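Local coordinates for protein NADH dehydrogenase, putative (Plasmodium falciparum, PDB 5JWC) that probably passes electrons from NADH through its bound FAD to ubiquinone, as a type II NADH dehydrogenase of the malaria parasite, at residues S36-G39 with G40-L44; S58-N61 with Y62-T66; E430-Y433 with L434-V437. One frame throughout, in Å; residues are numbered along the deposited sequence.

In the fold
All three contacts are local, each bringing together neighbouring residues of one continuous stretch. They follow one another along the chain, and none nests in or crosses another. Contact 1 spans the turn after strand 30-34 and the first turns of helix 38-46. Contact 2 lies past strand 53-57, where the chain bends into strand 62-64. Both touch FAD and each other: Ser36 meets the 58-61 loop, while Trp38 and Phe41 pack on aromatic residues of 62-66. Contact 3 comes much later, on helix 424-440, which lies against helix 38-46. Contacts 2 and 3 do not touch; their nearest atoms are about 9 Å apart. Helix 38-46 stands between them.

Contact 1 of 3, residues S36-G39 with G40-L44; sequences SGWG and GFNFL. With FAD (flavin-adenine dinucleotide), chain C.
Trp38 O is gripped twice by Asn42. The side-chain ND2 gives the main bond, 2.8 Å to Trp38 O and nearly straight at 170°. It uses a lone pair of the carbonyl, in the carbonyl plane, and the oxygen also lies in the plane of the amide. The backbone Asn42 N adds only a weak bond to the same oxygen. Trp38 and Asn42 both hold CG anti to the carbonyl carbon. The indole and the amide therefore run alongside each other, their planes 16° apart, and Trp38 CE3 comes within 3.5 Å of Asn42 ND2. Two firm backbone bonds complete this first part of the helix: Phe41 N to Gly37 O, 2.8 Å, and Phe43 N to Gly39 O, 3.0 Å.

The helix start faces FAD. Trp38 N donates to FAD O2A on one phosphate at 3.1 Å. Gly39 N donates to FAD O1P on the other phosphate at 2.8 Å. Gly37, the N-cap, brings its CA to 3.2 Å from FAD O5B, so bare backbone lies against the diphosphate. The helix dipole probably adds to the hold on the negative charge. Ser36 N donates a hydrogen bond to FAD O3B on the ribose, 3.1 Å. A magnesium ion is bound at Gly37 and Gly40, with Ala135. Trp38 NE1 is hydrogen-bonded to Thr66, and the ring meets Phe63 edge-to-face. Strand 30-34, the glycine turn and helix 38-46, followed by strand 53-57, form the Rossmann-type beta-alpha-beta unit, with its GxGxxG sequence on the diphosphate.

Contact 2 of 3, residues S58-N61 with Y62-T66; sequences SPRN and YFTFT. With FAD (flavin-adenine dinucleotide), chain C.
The loop that leads from strand 53-57 into strand 62-64 forms part of the FAD site, and here the Arg60 side chain lies across the Tyr62 ring. Arg60 CG sits over one face of the Tyr62 ring, 3.5 Å from its centroid, in a CH-pi contact. CG lies opposite the backbone N (chi1 -159°), and the bend at chi3 (70°) brings NE round to Tyr62 O. Arg60 NE donates to Tyr62 O at 2.9 Å; the oxygen is tilted out of the guanidinium plane. Thr64 OG1 lies over one guanidinium face and FAD O3B over the opposite face, 3.3 Å from Arg60 NH2. Asp157 holds both sides of this pair: it forms a salt bridge with Arg60 NH1 and a hydrogen bond with Thr64 OG1. A magnesium ion is modelled at Arg60 and Thr64. Ser58 OG accepts from Arg60 N at 3.2 Å, an ST turn. Further on, Thr66 OG1 and FAD O2' share a 2.6 Å hydrogen bond. Tyr62 also touches the bound inhibitor RYL-552 and packs on Ile520 of the second subunit. The buried guanidinium is thus fixed by a carbonyl and a carboxylate. It lies beside the ribose, and its charge is probably balanced by Asp157.

Contact 3 of 3, residues E430-Y433 with L434-V437; sequences EAYY and LSNV
Tyr433 and Val437 lie side by side on one flank of the helix, pointing the same way. Val437 CG2 stands over one face of the Tyr433 ring, 4.1 Å from its centroid and 17° off the normal, a CH-pi contact. Val437 CG2 is offset toward the rim, 3.9 Å from Tyr433 CZ. Tyr433 CG is turned opposite the backbone N (chi1 158°), which carries the ring forward along the helix to this methyl. The ring is held further by Phe453, edge-to-face, and its hydroxyl is hydrogen-bonded to Pro451 O.

Ser435 turns its hydroxyl back onto the preceding turn. Its OG, set between the backbone N and the carbonyl carbon (chi1 65°), donates to Ala431 O at 2.9 Å. Ser435 N donates to that same oxygen at 3.0 Å, so one carbonyl takes two bonds from one residue. Tyr433 O also has two donors: Val437 N at 2.9 Å and a water at 2.7 Å. The water accepts in turn from Asn436 ND2, joining that amide to the backbone. Asn46 ND2 is a further partner of Ser435 OG, and Asn436 OD1 is held by Asn440 ND2.

Ala431 and Tyr432 pack on Asn42, and Leu434 packs on Phe43, which sets this part of helix 424-440 against helix 38-46.

Contact 1 of 3, residues S36-G39 with G40-L44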
loop_
_atom_site.group_PDB
_atom_site.type_symbol
_atom_site.label_atom_id
_atom_site.label_comp_id
_atom_site.label_asym_id
_atom_site.label_seq_id
_atom_site.Cartn_x
_atom_site.Cartn_y
_atom_site.Cartn_z
ATOM N N SER A 36 14.115 -5.616 14.684
ATOM C CA SER A 36 12.696 -5.886 14.882
ATOM C C SER A 36 12.248 -7.076 14.016
ATOM O O SER A 36 11.147 -7.083 13.470
ATOM C CB SER A 36 11.858 -4.641 14.549
ATOM O OG SER A 36 12.218 -4.082 13.280
ATOM N N GLY A 37 13.112 -8.079 13.889
ATOM C CA GLY A 37 12.828 -9.194 13.011
ATOM C C GLY A 37 12.468 -10.441 13.787
ATOM O O GLY A 37 12.013 -10.352 14.917
ATOM N N TRP A 38 12.698 -11.608 13.191
ATOM C CA TRP A 38 12.289 -12.852 13.841
ATOM C C TRP A 38 12.938 -13.015 15.215
ATOM O O TRP A 38 12.280 -13.407 16.171
ATOM C CB TRP A 38 12.587 -14.062 12.946
ATOM C CG TRP A 38 11.492 -14.273 11.904
ATOM C CD1 TRP A 38 11.505 -13.852 10.618
ATOM C CD2 TRP A 38 10.228 -14.913 12.110
ATOM N NE1 TRP A 38 10.335 -14.200 9.990
ATOM C CE2 TRP A 38 9.533 -14.856 10.880
ATOM C CE3 TRP A 38 9.618 -15.547 13.200
ATOM C CZ2 TRP A 38 8.264 -15.415 10.711
ATOM C CZ3 TRP A 38 8.350 -16.096 13.033
ATOM C CH2 TRP A 38 7.688 -16.016 11.802
ATOM N N GLY A 39 14.211 -12.687 15.325
ATOM C CA GLY A 39 14.862 -12.759 16.617
ATOM C C GLY A 39 14.413 -11.657 17.564
ATOM O O GLY A 39 13.919 -11.924 18.666
ATOM N N GLY A 40 14.598 -10.412 17.128
ATOM C CA GLY A 40 14.346 -9.260 17.977
ATOM C C GLY A 40 12.914 -9.186 18.459
ATOM O O GLY A 40 12.671 -9.026 19.655
ATOM N N PHE A 41 11.966 -9.310 17.532
ATOM C CA PHE A 41 10.543 -9.228 17.859
ATOM C C PHE A 41 10.096 -10.376 18.757
ATOM O O PHE A 41 9.355 -10.160 19.728
ATOM C CB PHE A 41 9.693 -9.189 16.564
ATOM C CG PHE A 41 8.207 -8.969 16.791
ATOM C CD1 PHE A 41 7.748 -7.886 17.508
ATOM C CD2 PHE A 41 7.278 -9.857 16.280
ATOM C CE1 PHE A 41 6.369 -7.685 17.709
ATOM C CE2 PHE A 41 5.897 -9.664 16.468
ATOM C CZ PHE A 41 5.451 -8.567 17.185
ATOM N N ASN A 42 10.511 -11.607 18.467
ATOM C CA ASN A 42 10.059 -12.675 19.355
ATOM C C ASN A 42 10.712 -12.577 20.738
ATOM O O ASN A 42 10.129 -12.994 21.723
ATOM C CB ASN A 42 10.287 -14.053 18.735
ATOM C CG ASN A 42 9.267 -14.357 17.661
ATOM O OD1 ASN A 42 8.136 -14.696 17.954
ATOM N ND2 ASN A 42 9.651 -14.176 16.416
ATOM N N PHE A 43 11.897 -11.999 20.820
ATOM C CA PHE A 43 12.486 -11.763 22.138
ATOM C C PHE A 43 11.588 -10.782 22.913
ATOM O O PHE A 43 11.269 -10.990 24.095
ATOM C CB PHE A 43 13.903 -11.213 21.994
ATOM C CG PHE A 43 14.654 -11.097 23.309
ATOM C CD1 PHE A 43 15.556 -12.081 23.698
ATOM C CD2 PHE A 43 14.471 -9.994 24.136
ATOM C CE1 PHE A 43 16.280 -11.974 24.909
ATOM C CE2 PHE A 43 15.168 -9.873 25.347
ATOM C CZ PHE A 43 16.077 -10.868 25.731
ATOM N N LEU A 44 11.199 -9.705 22.232
ATOM C CA LEU A 44 10.306 -8.700 22.796
ATOM C C LEU A 44 8.982 -9.319 23.249
ATOM O O LEU A 44 8.461 -8.976 24.309
ATOM C CB LEU A 44 10.041 -7.583 21.765
ATOM C CG LEU A 44 9.232 -6.367 22.238
ATOM C CD1 LEU A 44 10.143 -5.427 23.051
ATOM C CD2 LEU A 44 8.559 -5.614 21.064
HETATM P PA FAD C . 15.479 -10.385 10.369
HETATM O O1A FAD C . 15.772 -10.057 8.934
HETATM O O2A FAD C . 14.191 -11.101 10.577
HETATM O O5B FAD C . 15.522 -9.051 11.268
HETATM C C5B FAD C . 16.646 -8.201 11.287
HETATM C C4B FAD C . 16.177 -6.885 11.885
HETATM O O4B FAD C . 17.301 -6.080 12.178
HETATM C C3B FAD C . 15.303 -6.102 10.901
HETATM O O3B FAD C . 14.244 -5.507 11.619
HETATM C C2B FAD C . 16.219 -4.997 10.424
HETATM O O2B FAD C . 15.481 -3.844 10.087
HETATM C C1B FAD C . 17.048 -4.784 11.685
HETATM N N9A FAD C . 18.343 -4.130 11.481
HETATM C C8A FAD C . 19.200 -4.259 10.413
HETATM N N7A FAD C . 20.286 -3.485 10.664
HETATM C C5A FAD C . 20.132 -2.879 11.862
HETATM C C6A FAD C . 20.938 -2.001 12.571
HETATM N N6A FAD C . 22.144 -1.675 12.110
HETATM N N1A FAD C . 20.512 -1.550 13.800
HETATM C C2A FAD C . 19.296 -1.966 14.311
HETATM N N3A FAD C . 18.497 -2.838 13.596
HETATM C C4A FAD C . 18.912 -3.277 12.387
HETATM N N1 FAD C . 12.781 -18.965 7.380
HETATM C C2 FAD C . 12.083 -20.084 7.744
HETATM O O2 FAD C . 12.399 -20.683 8.765
HETATM N N3 FAD C . 11.017 -20.536 6.983
HETATM C C4 FAD C . 10.622 -19.876 5.850
HETATM O O4 FAD C . 9.658 -20.300 5.198
HETATM C C4X FAD C . 11.314 -18.730 5.476
HETATM N N5 FAD C . 10.956 -18.031 4.344
HETATM C C5X FAD C . 11.664 -16.887 3.993
HETATM C C6 FAD C . 11.294 -16.169 2.871
HETATM C C7 FAD C . 11.984 -15.023 2.493
HETATM C C7M FAD C . 11.549 -14.280 1.251
HETATM C C8 FAD C . 13.052 -14.577 3.260
HETATM C C8M FAD C . 13.813 -13.345 2.871
HETATM C C9 FAD C . 13.427 -15.297 4.396
HETATM C C9A FAD C . 12.731 -16.446 4.769
HETATM N N10 FAD C . 13.091 -17.161 5.898
HETATM C C10 FAD C . 12.388 -18.282 6.250
HETATM C "C1'" FAD C . 14.270 -16.755 6.733
HETATM C "C2'" FAD C . 13.982 -15.783 7.847
HETATM O "O2'" FAD C . 13.377 -14.641 7.308
HETATM C "C3'" FAD C . 15.317 -15.364 8.436
HETATM O "O3'" FAD C . 16.074 -16.490 8.818
HETATM C "C4'" FAD C . 15.003 -14.486 9.635
HETATM O "O4'" FAD C . 14.554 -13.261 9.115
HETATM C "C5'" FAD C . 16.204 -14.268 10.543
HETATM O "O5'" FAD C . 15.760 -13.508 11.647
HETATM P P FAD C . 16.663 -12.289 12.190
HETATM O O1P FAD C . 16.017 -11.712 13.429
HETATM O O2P FAD C . 18.050 -12.833 12.388
HETATM O O3P FAD C . 16.718 -11.236 10.958
#

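Contact 2 of 3, residues S58-N61 with Y62-T66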
loop_
_atom_site.group_PDB
_atom_site.type_symbol
_atom_site.label_atom_id
_atom_site.label_comp_id
_atom_site.label_asym_id
_atom_site.label_seq_id
_atom_site.Cartn_x
_atom_site.Cartn_y
_atom_site.Cartn_z
ATOM N N SER A 58 15.473 -0.388 16.075
ATOM C CA SER A 58 15.511 -0.858 14.696
ATOM C C SER A 58 15.060 0.250 13.766
ATOM O O SER A 58 14.193 1.035 14.141
ATOM C CB SER A 58 14.614 -2.087 14.524
ATOM O OG SER A 58 14.556 -2.457 13.166
ATOM N N PRO A 59 15.633 0.327 12.553
ATOM C CA PRO A 59 15.145 1.358 11.625
ATOM C C PRO A 59 13.769 1.007 11.057
ATOM O O PRO A 59 13.139 1.839 10.411
ATOM C CB PRO A 59 16.211 1.378 10.520
ATOM C CG PRO A 59 16.787 -0.021 10.539
ATOM C CD PRO A 59 16.761 -0.440 11.995
ATOM N N ARG A 60 13.319 -0.217 11.317
ATOM C CA ARG A 60 12.041 -0.727 10.830
ATOM C C ARG A 60 11.074 -0.825 11.999
ATOM O O ARG A 60 11.309 -1.596 12.944
ATOM C CB ARG A 60 12.237 -2.106 10.178
ATOM C CG ARG A 60 11.155 -2.554 9.214
ATOM C CD ARG A 60 11.494 -3.937 8.629
ATOM N NE ARG A 60 11.378 -4.978 9.643
ATOM C CZ ARG A 60 11.742 -6.247 9.460
ATOM N NH1 ARG A 60 12.240 -6.633 8.290
ATOM N NH2 ARG A 60 11.590 -7.125 10.440
ATOM N N ASN A 61 9.985 -0.061 11.967
ATOM C CA ASN A 61 9.109 -0.058 13.137
ATOM C C ASN A 61 7.996 -1.100 13.043
ATOM O O ASN A 61 6.999 -1.041 13.763
ATOM C CB ASN A 61 8.551 1.348 13.394
ATOM C CG ASN A 61 7.420 1.704 12.480
ATOM O OD1 ASN A 61 7.413 1.323 11.313
ATOM N ND2 ASN A 61 6.452 2.442 13.007
ATOM N N TYR A 62 8.191 -2.080 12.172
ATOM C CA TYR A 62 7.288 -3.221 12.104
ATOM C C TYR A 62 8.108 -4.507 11.994
ATOM O O TYR A 62 9.249 -4.470 11.575
ATOM C CB TYR A 62 6.319 -3.086 10.912
ATOM C CG TYR A 62 7.046 -2.824 9.609
ATOM C CD1 TYR A 62 7.430 -3.874 8.777
ATOM C CD2 TYR A 62 7.376 -1.531 9.224
ATOM C CE1 TYR A 62 8.091 -3.652 7.604
ATOM C CE2 TYR A 62 8.052 -1.292 8.023
ATOM C CZ TYR A 62 8.411 -2.365 7.228
ATOM O OH TYR A 62 9.096 -2.157 6.053
ATOM N N PHE A 63 7.506 -5.629 12.380
ATOM C CA PHE A 63 8.059 -6.967 12.163
ATOM C C PHE A 63 7.551 -7.476 10.818
ATOM O O PHE A 63 6.389 -7.255 10.484
ATOM C CB PHE A 63 7.636 -7.908 13.303
ATOM C CG PHE A 63 7.640 -9.388 12.941
ATOM C CD1 PHE A 63 8.826 -10.127 12.952
ATOM C CD2 PHE A 63 6.445 -10.044 12.616
ATOM C CE1 PHE A 63 8.825 -11.497 12.644
ATOM C CE2 PHE A 63 6.439 -11.399 12.300
ATOM C CZ PHE A 63 7.628 -12.125 12.320
ATOM N N THR A 64 8.410 -8.153 10.055
ATOM C CA THR A 64 8.005 -8.722 8.770
ATOM C C THR A 64 7.911 -10.236 8.834
ATOM O O THR A 64 8.905 -10.912 9.132
ATOM C CB THR A 64 8.996 -8.348 7.662
ATOM O OG1 THR A 64 9.041 -6.921 7.538
ATOM C CG2 THR A 64 8.595 -9.000 6.296
ATOM N N PHE A 65 6.722 -10.758 8.563
ATOM C CA PHE A 65 6.516 -12.202 8.501
ATOM C C PHE A 65 7.066 -12.726 7.162
ATOM O O PHE A 65 6.313 -12.982 6.216
ATOM C CB PHE A 65 5.023 -12.542 8.684
ATOM C CG PHE A 65 4.763 -13.984 9.077
ATOM C CD1 PHE A 65 4.737 -14.370 10.409
ATOM C CD2 PHE A 65 4.547 -14.953 8.097
ATOM C CE1 PHE A 65 4.510 -15.707 10.759
ATOM C CE2 PHE A 65 4.312 -16.281 8.442
ATOM C CZ PHE A 65 4.302 -16.657 9.780
ATOM N N THR A 66 8.390 -12.886 7.095
ATOM C CA THR A 66 9.085 -13.174 5.831
ATOM C C THR A 66 8.601 -14.390 5.015
ATOM O O THR A 66 8.630 -14.338 3.786
ATOM C CB THR A 66 10.602 -13.349 6.076
ATOM O OG1 THR A 66 10.813 -14.281 7.137
ATOM C CG2 THR A 66 11.230 -12.014 6.484
HETATM P PA FAD C . 15.479 -10.385 10.369
HETATM O O1A FAD C . 15.772 -10.057 8.934
HETATM O O2A FAD C . 14.191 -11.101 10.577
HETATM O O5B FAD C . 15.522 -9.051 11.268
HETATM C C5B FAD C . 16.646 -8.201 11.287
HETATM C C4B FAD C . 16.177 -6.885 11.885
HETATM O O4B FAD C . 17.301 -6.080 12.178
HETATM C C3B FAD C . 15.303 -6.102 10.901
HETATM O O3B FAD C . 14.244 -5.507 11.619
HETATM C C2B FAD C . 16.219 -4.997 10.424
HETATM O O2B FAD C . 15.481 -3.844 10.087
HETATM C C1B FAD C . 17.048 -4.784 11.685
HETATM N N9A FAD C . 18.343 -4.130 11.481
HETATM C C8A FAD C . 19.200 -4.259 10.413
HETATM N N7A FAD C . 20.286 -3.485 10.664
HETATM C C5A FAD C . 20.132 -2.879 11.862
HETATM C C6A FAD C . 20.938 -2.001 12.571
HETATM N N6A FAD C . 22.144 -1.675 12.110
HETATM N N1A FAD C . 20.512 -1.550 13.800
HETATM C C2A FAD C . 19.296 -1.966 14.311
HETATM N N3A FAD C . 18.497 -2.838 13.596
HETATM C C4A FAD C . 18.912 -3.277 12.387
HETATM N N1 FAD C . 12.781 -18.965 7.380
HETATM C C2 FAD C . 12.083 -20.084 7.744
HETATM O O2 FAD C . 12.399 -20.683 8.765
HETATM N N3 FAD C . 11.017 -20.536 6.983
HETATM C C4 FAD C . 10.622 -19.876 5.850
HETATM O O4 FAD C . 9.658 -20.300 5.198
HETATM C C4X FAD C . 11.314 -18.730 5.476
HETATM N N5 FAD C . 10.956 -18.031 4.344
HETATM C C5X FAD C . 11.664 -16.887 3.993
HETATM C C6 FAD C . 11.294 -16.169 2.871
HETATM C C7 FAD C . 11.984 -15.023 2.493
HETATM C C7M FAD C . 11.549 -14.280 1.251
HETATM C C8 FAD C . 13.052 -14.577 3.260
HETATM C C8M FAD C . 13.813 -13.345 2.871
HETATM C C9 FAD C . 13.427 -15.297 4.396
HETATM C C9A FAD C . 12.731 -16.446 4.769
HETATM N N10 FAD C . 13.091 -17.161 5.898
HETATM C C10 FAD C . 12.388 -18.282 6.250
HETATM C "C1'" FAD C . 14.270 -16.755 6.733
HETATM C "C2'" FAD C . 13.982 -15.783 7.847
HETATM O "O2'" FAD C . 13.377 -14.641 7.308
HETATM C "C3'" FAD C . 15.317 -15.364 8.436
HETATM O "O3'" FAD C . 16.074 -16.490 8.818
HETATM C "C4'" FAD C . 15.003 -14.486 9.635
HETATM O "O4'" FAD C . 14.554 -13.261 9.115
HETATM C "C5'" FAD C . 16.204 -14.268 10.543
HETATM O "O5'" FAD C . 15.760 -13.508 11.647
HETATM P P FAD C . 16.663 -12.289 12.190
HETATM O O1P FAD C . 16.017 -11.712 13.429
HETATM O O2P FAD C . 18.050 -12.833 12.388
HETATM O O3P FAD C . 16.718 -11.236 10.958
#

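Contact 3 of 3, residues E430-Y433 with L434-V437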
loop_
_atom_site.group_PDB
_atom_site.type_symbol
_atom_site.label_atom_id
_atom_site.label_comp_id
_atom_site.label_asym_id
_atom_site.label_seq_id
_atom_site.Cartn_x
_atom_site.Cartn_y
_atom_site.Cartn_z
ATOM N N GLU A 430 15.557 -19.377 19.288
ATOM C CA GLU A 430 16.656 -18.747 20.030
ATOM C C GLU A 430 16.131 -17.599 20.883
ATOM O O GLU A 430 16.600 -17.364 22.017
ATOM C CB GLU A 430 17.747 -18.223 19.087
ATOM C CG GLU A 430 18.611 -19.295 18.427
ATOM C CD GLU A 430 19.341 -18.782 17.185
ATOM O OE1 GLU A 430 19.509 -17.548 17.051
ATOM O OE2 GLU A 430 19.747 -19.611 16.330
ATOM N N ALA A 431 15.193 -16.848 20.310
ATOM C CA ALA A 431 14.579 -15.734 21.014
ATOM C C ALA A 431 13.813 -16.219 22.233
ATOM O O ALA A 431 13.857 -15.573 23.279
ATOM C CB ALA A 431 13.641 -14.927 20.074
ATOM N N TYR A 432 13.069 -17.316 22.095
ATOM C CA TYR A 432 12.299 -17.818 23.216
ATOM C C TYR A 432 13.234 -18.406 24.283
ATOM O O TYR A 432 13.006 -18.214 25.484
ATOM C CB TYR A 432 11.245 -18.832 22.763
ATOM C CG TYR A 432 10.049 -18.138 22.118
ATOM C CD1 TYR A 432 9.858 -16.764 22.287
ATOM C CD2 TYR A 432 9.103 -18.843 21.370
ATOM C CE1 TYR A 432 8.777 -16.103 21.717
ATOM C CE2 TYR A 432 8.008 -18.189 20.800
ATOM C CZ TYR A 432 7.855 -16.813 20.979
ATOM O OH TYR A 432 6.783 -16.127 20.422
ATOM N N TYR A 433 14.265 -19.123 23.837
ATOM C CA TYR A 433 15.265 -19.682 24.742
ATOM C C TYR A 433 15.897 -18.568 25.575
ATOM O O TYR A 433 15.949 -18.652 26.803
ATOM C CB TYR A 433 16.346 -20.455 23.958
ATOM C CG TYR A 433 17.663 -20.618 24.689
ATOM C CD1 TYR A 433 17.872 -21.682 25.571
ATOM C CD2 TYR A 433 18.699 -19.712 24.496
ATOM C CE1 TYR A 433 19.092 -21.832 26.247
ATOM C CE2 TYR A 433 19.911 -19.851 25.163
ATOM C CZ TYR A 433 20.102 -20.910 26.034
ATOM O OH TYR A 433 21.315 -21.029 26.692
ATOM N N LEU A 434 16.364 -17.520 24.902
ATOM C CA LEU A 434 17.178 -16.515 25.553
ATOM C C LEU A 434 16.345 -15.585 26.448
ATOM O O LEU A 434 16.787 -15.205 27.538
ATOM C CB LEU A 434 17.946 -15.707 24.523
ATOM C CG LEU A 434 18.935 -14.709 25.107
ATOM C CD1 LEU A 434 19.949 -15.480 25.989
ATOM C CD2 LEU A 434 19.614 -13.953 23.972
ATOM N N SER A 435 15.151 -15.230 25.994
ATOM C CA SER A 435 14.253 -14.408 26.796
ATOM C C SER A 435 13.862 -15.203 28.048
ATOM O O SER A 435 13.853 -14.661 29.158
ATOM C CB SER A 435 13.022 -13.965 25.979
ATOM O OG SER A 435 12.211 -15.066 25.607
ATOM N N ASN A 436 13.592 -16.498 27.885
ATOM C CA ASN A 436 13.346 -17.352 29.047
ATOM C C ASN A 436 14.553 -17.420 29.990
ATOM O O ASN A 436 14.381 -17.522 31.215
ATOM C CB ASN A 436 12.965 -18.766 28.624
ATOM C CG ASN A 436 12.603 -19.652 29.809
ATOM O OD1 ASN A 436 11.545 -19.486 30.416
ATOM N ND2 ASN A 436 13.475 -20.599 30.138
ATOM N N VAL A 437 15.765 -17.382 29.436
ATOM C CA VAL A 437 16.952 -17.366 30.291
ATOM C C VAL A 437 16.997 -16.082 31.129
ATOM O O VAL A 437 17.311 -16.122 32.333
ATOM C CB VAL A 437 18.258 -17.498 29.485
ATOM C CG1 VAL A 437 19.457 -17.162 30.362
ATOM C CG2 VAL A 437 18.418 -18.926 28.976
HETATM O O HOH W 1 15.526 -21.027 28.114
#